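Local coordinates for protein capsid (Human calicivirus NLV/Boxer/2001/US, PDB 4RDL) that forms the protruding (P) domain of a norovirus capsid and binds histo-blood group antigens, captured with the Lewis y tetrasaccharide, at residues Phe145-Leu149 against Gly150-Leu154; Val188-Tyr191 against Gly192-Thr196; Leu195-Ala198 against Ser199-Pro203; Thr62-Ser66 against Ala67-Ala71. All blocks are in the same frame, centred on the assembly; numbering follows the deposited sequence.

Following the chain from its N terminus, contact 4 comes first, a tight turn leading into strand 72-80 and lying against the second subunit. Contact 1 then closes the hairpin of strands 145-146 and 151-154 at the margin of the seven-stranded antiparallel sheet. Contacts 2 and 3 lie in the long loop between strands 167-177 and 213-220. None nests inside another: contacts 4, 1 and 2 run in series, and contact 3 begins where contact 2 ends, sharing Leu195 and Thr196. In space, contacts 1, 2 and 3 form one cluster: His148 N probably bonds to Tyr191 O, and the His148 ring packs on contact 3. Contact 4 stands apart, its centre about 19 Å from that of contact 1.

Contact 1: Phe145-Leu149 against Gly150-Leu154; sequences FAPHL and GTVKL
Ala146 O is gripped by two backbone donors, Leu149 N at 2.8 Å and Thr151 N at 3.2 Å, which reach it from opposite faces of its carbonyl plane. This is the tight end of a beta hairpin: the short strand 145-146 passes through a 3-10 turn at 147-149 and returns as strand 151-154. A G1 beta bulge completes the turn, with Gly150 and Thr151 both facing Ala146. Gly150 takes a positive phi of 103°, and its N gives a bond of 2.9 Å to Pro147 O from well above that carbonyl's plane.

Next to the turn the side chains form a small apolar layer. Val152 and Phe145 lie side by side, with Val152 CG1 3.7 Å from Phe145 CD1. The same methyl meets Pro147 CD at 3.9 Å, the two side chains crossing at about a right angle. Strand 151-154 pairs in turn with strand 83-89, and 145-146 is the outermost strand of the sheet within this chain; Val152 also leans on Ile138 of strand 133-139. The Phe145 ring, its CG anti to the backbone N (chi1 177°), lies against the proline, and Pro147 CD sits 3.6 Å above the centre of one ring face.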
loop_
_atom_site.group_PDB
_atom_site.type_symbol
_atom_site.label_atom_id
_atom_site.label_comp_id
_atom_site.label_asym_id
_atom_site.label_seq_id
_atom_site.Cartn_x
_atom_site.Cartn_y
_atom_site.Cartn_z
ATOM N N PHE A 145 18.269 19.309 3.772
ATOM C CA PHE A 145 17.269 18.284 4.057
ATOM C C PHE A 145 16.605 18.683 5.373
ATOM O O PHE A 145 17.163 18.470 6.448
ATOM C CB PHE A 145 17.920 16.895 4.146
ATOM C CG PHE A 145 16.964 15.788 4.518
ATOM C CD1 PHE A 145 16.024 15.325 3.606
ATOM C CD2 PHE A 145 17.010 15.208 5.777
ATOM C CE1 PHE A 145 15.142 14.303 3.946
ATOM C CE2 PHE A 145 16.135 14.185 6.124
ATOM C CZ PHE A 145 15.196 13.732 5.208
ATOM N N ALA A 146 15.424 19.294 5.280
ATOM C CA ALA A 146 14.784 19.878 6.452
ATOM C C ALA A 146 13.274 19.598 6.484
ATOM O O ALA A 146 12.466 20.520 6.637
ATOM C CB ALA A 146 15.058 21.394 6.501
ATOM N N PRO A 147 12.883 18.321 6.354
ATOM C CA PRO A 147 11.446 18.040 6.223
ATOM C C PRO A 147 10.630 18.495 7.438
ATOM O O PRO A 147 9.475 18.884 7.286
ATOM C CB PRO A 147 11.396 16.515 6.053
ATOM C CG PRO A 147 12.693 16.014 6.668
ATOM C CD PRO A 147 13.697 17.093 6.298
ATOM N N HIS A 148 11.229 18.460 8.624
ATOM C CA HIS A 148 10.550 18.905 9.837
ATOM C C HIS A 148 10.233 20.399 9.754
ATOM O O HIS A 148 9.280 20.874 10.380
ATOM C CB HIS A 148 11.427 18.619 11.058
ATOM C CG HIS A 148 10.755 18.870 12.372
ATOM N ND1 HIS A 148 9.570 18.264 12.732
ATOM C CD2 HIS A 148 11.123 19.631 13.429
ATOM C CE1 HIS A 148 9.230 18.652 13.947
ATOM N NE2 HIS A 148 10.155 19.482 14.394
ATOM N N LEU A 149 11.048 21.130 8.995
ATOM C CA LEU A 149 10.851 22.564 8.774
ATOM C C LEU A 149 9.952 22.813 7.567
ATOM O O LEU A 149 9.592 23.952 7.276
ATOM C CB LEU A 149 12.192 23.272 8.554
ATOM C CG LEU A 149 13.111 23.458 9.758
ATOM C CD1 LEU A 149 13.502 22.122 10.364
ATOM C CD2 LEU A 149 14.349 24.243 9.354
ATOM N N GLY A 150 9.624 21.745 6.845
ATOM C CA GLY A 150 8.719 21.832 5.714
ATOM C C GLY A 150 9.340 21.798 4.326
ATOM O O GLY A 150 8.608 21.902 3.332
ATOM N N THR A 151 10.664 21.654 4.237
ATOM C CA THR A 151 11.333 21.701 2.934
ATOM C C THR A 151 12.445 20.669 2.765
ATOM O O THR A 151 13.167 20.356 3.717
ATOM C CB THR A 151 11.923 23.104 2.623
ATOM O OG1 THR A 151 12.980 23.405 3.542
ATOM C CG2 THR A 151 10.849 24.182 2.714
ATOM N N VAL A 152 12.585 20.155 1.546
ATOM C CA VAL A 152 13.755 19.361 1.175
ATOM C C VAL A 152 14.294 19.830 -0.170
ATOM O O VAL A 152 13.532 20.261 -1.046
ATOM C CB VAL A 152 13.455 17.837 1.117
ATOM C CG1 VAL A 152 13.069 17.321 2.493
ATOM C CG2 VAL A 152 12.373 17.533 0.078
ATOM N N LYS A 153 15.608 19.753 -0.327
ATOM C CA LYS A 153 16.241 20.094 -1.591
ATOM C C LYS A 153 16.105 18.937 -2.581
ATOM O O LYS A 153 16.237 17.761 -2.207
ATOM C CB LYS A 153 17.727 20.438 -1.390
ATOM C CG LYS A 153 18.486 20.627 -2.695
ATOM C CD LYS A 153 19.947 20.983 -2.464
ATOM C CE LYS A 153 20.676 21.156 -3.785
ATOM N NZ LYS A 153 22.124 21.462 -3.592
ATOM N N LEU A 154 15.839 19.283 -3.838
ATOM C CA LEU A 154 15.862 18.336 -4.948
ATOM C C LEU A 154 17.144 18.527 -5.746
ATOM O O LEU A 154 17.527 19.658 -6.037
ATOM C CB LEU A 154 14.666 18.580 -5.869
ATOM C CG LEU A 154 13.372 17.829 -5.520
ATOM C CD1 LEU A 154 13.044 17.853 -4.024
ATOM C CD2 LEU A 154 12.217 18.370 -6.361
#

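Contact 2: Val188-Tyr191 against Gly192-Thr196; sequences VPNY and GSNLT
Asn190 reaches forward over the turn that begins at its own carbonyl and meets Ser193. Beyond CB, a chi1 of -168° sets CG opposite the backbone N and brings it to 3.6 Å from Ser193 O, measured from Asn190 CG. There the amide forks. Asn190 ND2 gives a weak, bent bond to Ser193 O at 3.0 Å, with an N-H...O angle of 128°. Asn190 OD1 takes a proton from a water at 2.5 Å, an unusually short bond whose length should be read with caution. That water gives its second proton to Thr196 O at 3.0 Å and accepts a weak bond from Gly192 N, so the amide is linked to Thr196 as well as to the near turn.

Beneath this side chain the backbone makes a type I beta turn from Asn190 to Ser193, closed by Ser193 N on Asn190 O at 3.1 Å. Asn190 is also the centre of an inverse gamma turn, and a further backbone bond runs from Leu195 N to Gly192 O. The Tyr191 ring folds back along the chain, with Pro189 CB 3.7 Å above one face, toward the rim.

This part of the loop between strands 167-177 and 213-220 touches strand 145-146 through two residues: Pro189 packs on Phe145, Ser193 packs on Ala146, and Ser193 OG bonds to Ala143 O just ahead of that strand.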
loop_
_atom_site.group_PDB
_atom_site.type_symbol
_atom_site.label_atom_id
_atom_site.label_comp_id
_atom_site.label_asym_id
_atom_site.label_seq_id
_atom_site.Cartn_x
_atom_site.Cartn_y
_atom_site.Cartn_z
ATOM N N VAL A 188 18.893 7.171 11.241
ATOM C CA VAL A 188 17.709 7.998 11.424
ATOM C C VAL A 188 17.906 9.303 10.662
ATOM O O VAL A 188 18.903 9.995 10.866
ATOM C CB VAL A 188 17.461 8.310 12.914
ATOM C CG1 VAL A 188 16.187 9.120 13.074
ATOM C CG2 VAL A 188 17.369 7.029 13.723
ATOM N N PRO A 189 16.964 9.641 9.766
ATOM C CA PRO A 189 17.115 10.905 9.030
ATOM C C PRO A 189 17.202 12.091 9.988
ATOM O O PRO A 189 16.522 12.103 11.016
ATOM C CB PRO A 189 15.825 10.985 8.196
ATOM C CG PRO A 189 15.370 9.548 8.072
ATOM C CD PRO A 189 15.739 8.917 9.390
ATOM N N ASN A 190 18.021 13.084 9.645
ATOM C CA ASN A 190 18.118 14.309 10.433
ATOM C C ASN A 190 17.002 15.281 10.040
ATOM O O ASN A 190 17.236 16.291 9.370
ATOM C CB ASN A 190 19.493 14.945 10.241
ATOM C CG ASN A 190 19.768 16.041 11.235
ATOM O OD1 ASN A 190 19.312 15.985 12.374
ATOM N ND2 ASN A 190 20.518 17.052 10.812
ATOM N N TYR A 191 15.781 14.967 10.464
ATOM C CA TYR A 191 14.588 15.665 9.986
ATOM C C TYR A 191 14.575 17.170 10.237
ATOM O O TYR A 191 14.023 17.928 9.439
ATOM C CB TYR A 191 13.339 15.076 10.632
ATOM C CG TYR A 191 13.071 13.618 10.339
ATOM C CD1 TYR A 191 12.406 13.228 9.177
ATOM C CD2 TYR A 191 13.430 12.638 11.252
ATOM C CE1 TYR A 191 12.139 11.893 8.921
ATOM C CE2 TYR A 191 13.168 11.308 11.006
ATOM C CZ TYR A 191 12.522 10.940 9.847
ATOM O OH TYR A 191 12.263 9.613 9.632
ATOM N N GLY A 192 15.145 17.590 11.367
ATOM C CA GLY A 192 15.140 18.988 11.763
ATOM C C GLY A 192 16.374 19.762 11.341
ATOM O O GLY A 192 16.618 20.868 11.835
ATOM N N SER A 193 17.152 19.197 10.423
ATOM C CA SER A 193 18.327 19.889 9.899
ATOM C C SER A 193 19.237 20.325 11.059
ATOM O O SER A 193 19.419 19.570 12.018
ATOM C CB SER A 193 17.890 21.075 9.028
ATOM O OG SER A 193 18.993 21.761 8.462
ATOM N N ASN A 194 19.803 21.529 10.987
ATOM C CA ASN A 194 20.632 22.027 12.093
ATOM C C ASN A 194 19.857 22.904 13.074
ATOM O O ASN A 194 20.441 23.480 14.000
ATOM C CB ASN A 194 21.857 22.791 11.577
ATOM C CG ASN A 194 22.791 21.916 10.757
ATOM O OD1 ASN A 194 22.818 20.695 10.912
ATOM N ND2 ASN A 194 23.565 22.541 9.875
ATOM N N LEU A 195 18.543 22.993 12.886
ATOM C CA LEU A 195 17.719 23.901 13.687
ATOM C C LEU A 195 17.272 23.285 15.004
ATOM O O LEU A 195 17.388 23.903 16.065
ATOM C CB LEU A 195 16.496 24.374 12.895
ATOM C CG LEU A 195 15.526 25.277 13.663
ATOM C CD1 LEU A 195 16.210 26.576 14.108
ATOM C CD2 LEU A 195 14.290 25.579 12.823
ATOM N N THR A 196 16.752 22.068 14.936
ATOM C CA THR A 196 16.200 21.435 16.123
ATOM C C THR A 196 16.143 19.927 15.960
ATOM O O THR A 196 16.133 19.410 14.842
ATOM C CB THR A 196 14.782 21.957 16.397
ATOM O OG1 THR A 196 14.303 21.423 17.636
ATOM C CG2 THR A 196 13.839 21.554 15.271
HETATM O O HOH W 1 17.378 17.049 13.470
#

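Contact 3: Leu195-Ala198 against Ser199-Pro203; sequences LTQA and SQLAP
The flat carbonyl group of Ala198 has Leu201 off one side of its plane, with Leu201 CG 3.6 Å from Ala198 O. Leu201 CD1 lies about as near the same oxygen. A second flat group, the Gln197 amide, is carried outward at the end of an extended chain; it is the methylene before it that takes part, Gln197 CG touching Leu201 CD1 at 4.0 Å as the two side chains cross at a slant. A third, the imidazole of His148, comes from the neighbouring hairpin and packs on Ala198 and Ser199, its CE1 against the serine OG.

The chain here is an irregular connection, largely in polyproline-like conformation, with one sharp change of direction. Ser199 and Gln200 form the corner, and Gln200 turns it with a positive phi of 62°. Leu201 N stops 4.2 Å short of Ala198 O, and a water beside the gap links the two: it gives a proton to Ala198 O at 2.8 Å and accepts one from Leu201 N at 3.0 Å. Both backbone groups are thereby satisfied.

Leu201 points back toward Ala198, with CG anti to its own carbonyl carbon (chi1 -76°), and Ala198 CB is 4.3 Å from Leu201 CG. On its other branch, Leu201 CD2 touches the Tyr191 ring at CD2. The chain beyond the corner is pinned to a different loop, Ala202 N bonding to Gln49 OE1 and Pro203 O to Arg52 NH2.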
loop_
_atom_site.group_PDB
_atom_site.type_symbol
_atom_site.label_atom_id
_atom_site.label_comp_id
_atom_site.label_asym_id
_atom_site.label_seq_id
_atom_site.Cartn_x
_atom_site.Cartn_y
_atom_site.Cartn_z
ATOM N N LEU A 195 18.543 22.993 12.886
ATOM C CA LEU A 195 17.719 23.901 13.687
ATOM C C LEU A 195 17.272 23.285 15.004
ATOM O O LEU A 195 17.388 23.903 16.065
ATOM C CB LEU A 195 16.496 24.374 12.895
ATOM C CG LEU A 195 15.526 25.277 13.663
ATOM C CD1 LEU A 195 16.210 26.576 14.108
ATOM C CD2 LEU A 195 14.290 25.579 12.823
ATOM N N THR A 196 16.752 22.068 14.936
ATOM C CA THR A 196 16.200 21.435 16.123
ATOM C C THR A 196 16.143 19.927 15.960
ATOM O O THR A 196 16.133 19.410 14.842
ATOM C CB THR A 196 14.782 21.957 16.397
ATOM O OG1 THR A 196 14.303 21.423 17.636
ATOM C CG2 THR A 196 13.839 21.554 15.271
ATOM N N GLN A 197 16.120 19.207 17.073
ATOM C CA GLN A 197 15.796 17.794 17.004
ATOM C C GLN A 197 14.303 17.701 16.743
ATOM O O GLN A 197 13.502 18.325 17.442
ATOM C CB GLN A 197 16.146 17.068 18.300
ATOM C CG GLN A 197 15.893 15.570 18.225
ATOM C CD GLN A 197 16.176 14.861 19.533
ATOM O OE1 GLN A 197 16.872 13.845 19.564
ATOM N NE2 GLN A 197 15.632 15.389 20.623
ATOM N N ALA A 198 13.928 16.937 15.725
ATOM C CA ALA A 198 12.529 16.837 15.352
ATOM C C ALA A 198 11.716 16.377 16.548
ATOM O O ALA A 198 12.137 15.503 17.307
ATOM C CB ALA A 198 12.349 15.885 14.184
ATOM N N SER A 199 10.551 16.982 16.734
ATOM C CA SER A 199 9.683 16.570 17.823
ATOM C C SER A 199 8.925 15.293 17.461
ATOM O O SER A 199 8.774 14.952 16.284
ATOM C CB SER A 199 8.721 17.695 18.214
ATOM O OG SER A 199 8.136 18.293 17.073
ATOM N N GLN A 200 8.484 14.576 18.485
ATOM C CA GLN A 200 7.658 13.390 18.298
ATOM C C GLN A 200 8.342 12.261 17.527
ATOM O O GLN A 200 7.682 11.476 16.846
ATOM C CB GLN A 200 6.333 13.772 17.630
ATOM C CG GLN A 200 5.501 14.727 18.469
ATOM C CD GLN A 200 5.206 14.172 19.851
ATOM O OE1 GLN A 200 4.806 13.016 19.996
ATOM N NE2 GLN A 200 5.413 14.991 20.875
ATOM N N LEU A 201 9.662 12.169 17.644
ATOM C CA LEU A 201 10.362 11.010 17.113
ATOM C C LEU A 201 9.936 9.770 17.887
ATOM O O LEU A 201 9.852 9.785 19.118
ATOM C CB LEU A 201 11.875 11.174 17.234
ATOM C CG LEU A 201 12.611 12.089 16.261
ATOM C CD1 LEU A 201 14.028 12.334 16.762
ATOM C CD2 LEU A 201 12.626 11.483 14.862
ATOM N N ALA A 202 9.658 8.693 17.166
ATOM C CA ALA A 202 9.464 7.410 17.808
ATOM C C ALA A 202 10.803 7.039 18.448
ATOM O O ALA A 202 11.854 7.283 17.864
ATOM C CB ALA A 202 9.033 6.380 16.791
ATOM N N PRO A 203 10.773 6.467 19.660
ATOM C CA PRO A 203 12.020 6.227 20.396
ATOM C C PRO A 203 12.858 5.066 19.862
ATOM O O PRO A 203 12.349 4.212 19.132
ATOM C CB PRO A 203 11.524 5.900 21.810
ATOM C CG PRO A 203 10.178 5.302 21.599
ATOM C CD PRO A 203 9.586 6.051 20.425
HETATM O O HOH W 2 11.538 13.756 19.437
#

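Contact 4: Thr62-Ser66 against Ala67-Ala71; sequences TTTVS and AACIA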
loop_
_atom_site.group_PDB
_atom_site.type_symbol
_atom_site.label_atom_id
_atom_site.label_comp_id
_atom_site.label_asym_id
_atom_site.label_seq_id
_atom_site.Cartn_x
_atom_site.Cartn_y
_atom_site.Cartn_z
ATOM N N THR A 62 6.449 9.023 12.039
ATOM C CA THR A 62 5.750 9.418 10.821
ATOM C C THR A 62 4.762 8.340 10.374
ATOM O O THR A 62 4.300 8.321 9.231
ATOM C CB THR A 62 6.747 9.719 9.690
ATOM O OG1 THR A 62 7.602 8.583 9.495
ATOM C CG2 THR A 62 7.600 10.924 10.056
ATOM N N THR A 63 4.420 7.441 11.285
ATOM C CA THR A 63 3.588 6.303 10.924
ATOM C C THR A 63 2.123 6.666 10.745
ATOM O O THR A 63 1.543 7.401 11.548
ATOM C CB THR A 63 3.721 5.168 11.961
ATOM O OG1 THR A 63 5.104 4.826 12.082
ATOM C CG2 THR A 63 2.934 3.933 11.529
ATOM N N THR A 64 1.524 6.140 9.684
ATOM C CA THR A 64 0.092 6.280 9.514
ATOM C C THR A 64 -0.549 4.924 9.216
ATOM O O THR A 64 0.089 3.883 9.377
ATOM C CB THR A 64 -0.260 7.395 8.493
ATOM O OG1 THR A 64 -1.660 7.712 8.575
ATOM C CG2 THR A 64 0.123 6.993 7.066
ATOM N N VAL A 65 -1.810 4.933 8.807
ATOM C CA VAL A 65 -2.615 3.723 8.771
ATOM C C VAL A 65 -2.427 2.884 7.505
ATOM O O VAL A 65 -2.244 1.661 7.586
ATOM C CB VAL A 65 -4.112 4.077 8.954
ATOM C CG1 VAL A 65 -4.995 2.859 8.763
ATOM C CG2 VAL A 65 -4.349 4.709 10.322
ATOM N N SER A 66 -2.486 3.525 6.340
ATOM C CA SER A 66 -2.507 2.787 5.078
ATOM C C SER A 66 -1.130 2.532 4.472
ATOM O O SER A 66 -0.272 3.427 4.434
ATOM C CB SER A 66 -3.383 3.516 4.050
ATOM O OG SER A 66 -3.418 2.800 2.819
ATOM N N ALA A 67 -0.934 1.318 3.959
ATOM C CA ALA A 67 0.293 0.999 3.233
ATOM C C ALA A 67 0.445 1.865 1.984
ATOM O O ALA A 67 1.545 2.006 1.463
ATOM C CB ALA A 67 0.334 -0.478 2.865
ATOM N N ALA A 68 -0.658 2.441 1.508
ATOM C CA ALA A 68 -0.602 3.353 0.360
ATOM C C ALA A 68 0.196 4.629 0.646
ATOM O O ALA A 68 0.555 5.355 -0.279
ATOM C CB ALA A 68 -2.017 3.720 -0.118
ATOM N N CYS A 69 0.497 4.893 1.913
ATOM C CA CYS A 69 1.237 6.099 2.265
ATOM C C CYS A 69 2.737 5.884 2.454
ATOM O O CYS A 69 3.491 6.843 2.597
ATOM C CB CYS A 69 0.660 6.707 3.547
ATOM S SG CYS A 69 -1.066 7.204 3.376
ATOM N N ILE A 70 3.173 4.630 2.494
ATOM C CA ILE A 70 4.538 4.341 2.903
ATOM C C ILE A 70 5.586 4.843 1.910
ATOM O O ILE A 70 5.517 4.540 0.713
ATOM C CB ILE A 70 4.735 2.830 3.130
ATOM C CG1 ILE A 70 3.801 2.323 4.235
ATOM C CG2 ILE A 70 6.196 2.522 3.471
ATOM C CD1 ILE A 70 3.729 0.806 4.287
ATOM N N ALA A 71 6.541 5.618 2.430
ATOM C CA ALA A 71 7.695 6.091 1.665
ATOM C C ALA A 71 7.299 7.004 0.513
ATOM O O ALA A 71 7.918 6.996 -0.545
ATOM C CB ALA A 71 8.549 4.913 1.177
#
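Ser66 meets Ala68 and Cys69 at the tight end of this contact, where the chain turns into the 3-10 segment 67-69. Cys69 N bonds nearly straight to Ser66 O at 3.0 Å, approaching from above the carbonyl plane. The hydroxyl reaches the next amide along: a chi1 of -180° swings Ser66 OG over toward the following residues, where it accepts from Ala68 N at 3.1 Å, which makes an ST turn. Ala68 CB lies 3.4 Å from Ser66 OG.

Against these two bonded ends, the Thr64 side has van der Waals contact alone across the turn, and it is the one partly exposed place in an otherwise buried contact. There Thr64 CG2 rests on Cys69, 3.6 Å from Cys69 CB; the slack pair is Ser66 CB and Cys69 SG, 4.4 Å apart. Gln235 of helix 235-244 holds the chain just before the turn through the carbonyls of Thr64 and Val65.

The turn also belongs to the dimer interface, where Ala68 packs on Ser25 and Cys69 on Leu32 of the second subunit. Ser66 OG has a further partner there, Glu236 OE2 of the second subunit. Since the hydroxyl oxygen already accepts from Ala68 N, its proton probably goes to that carboxylate, coupling the local turn to the subunit contact.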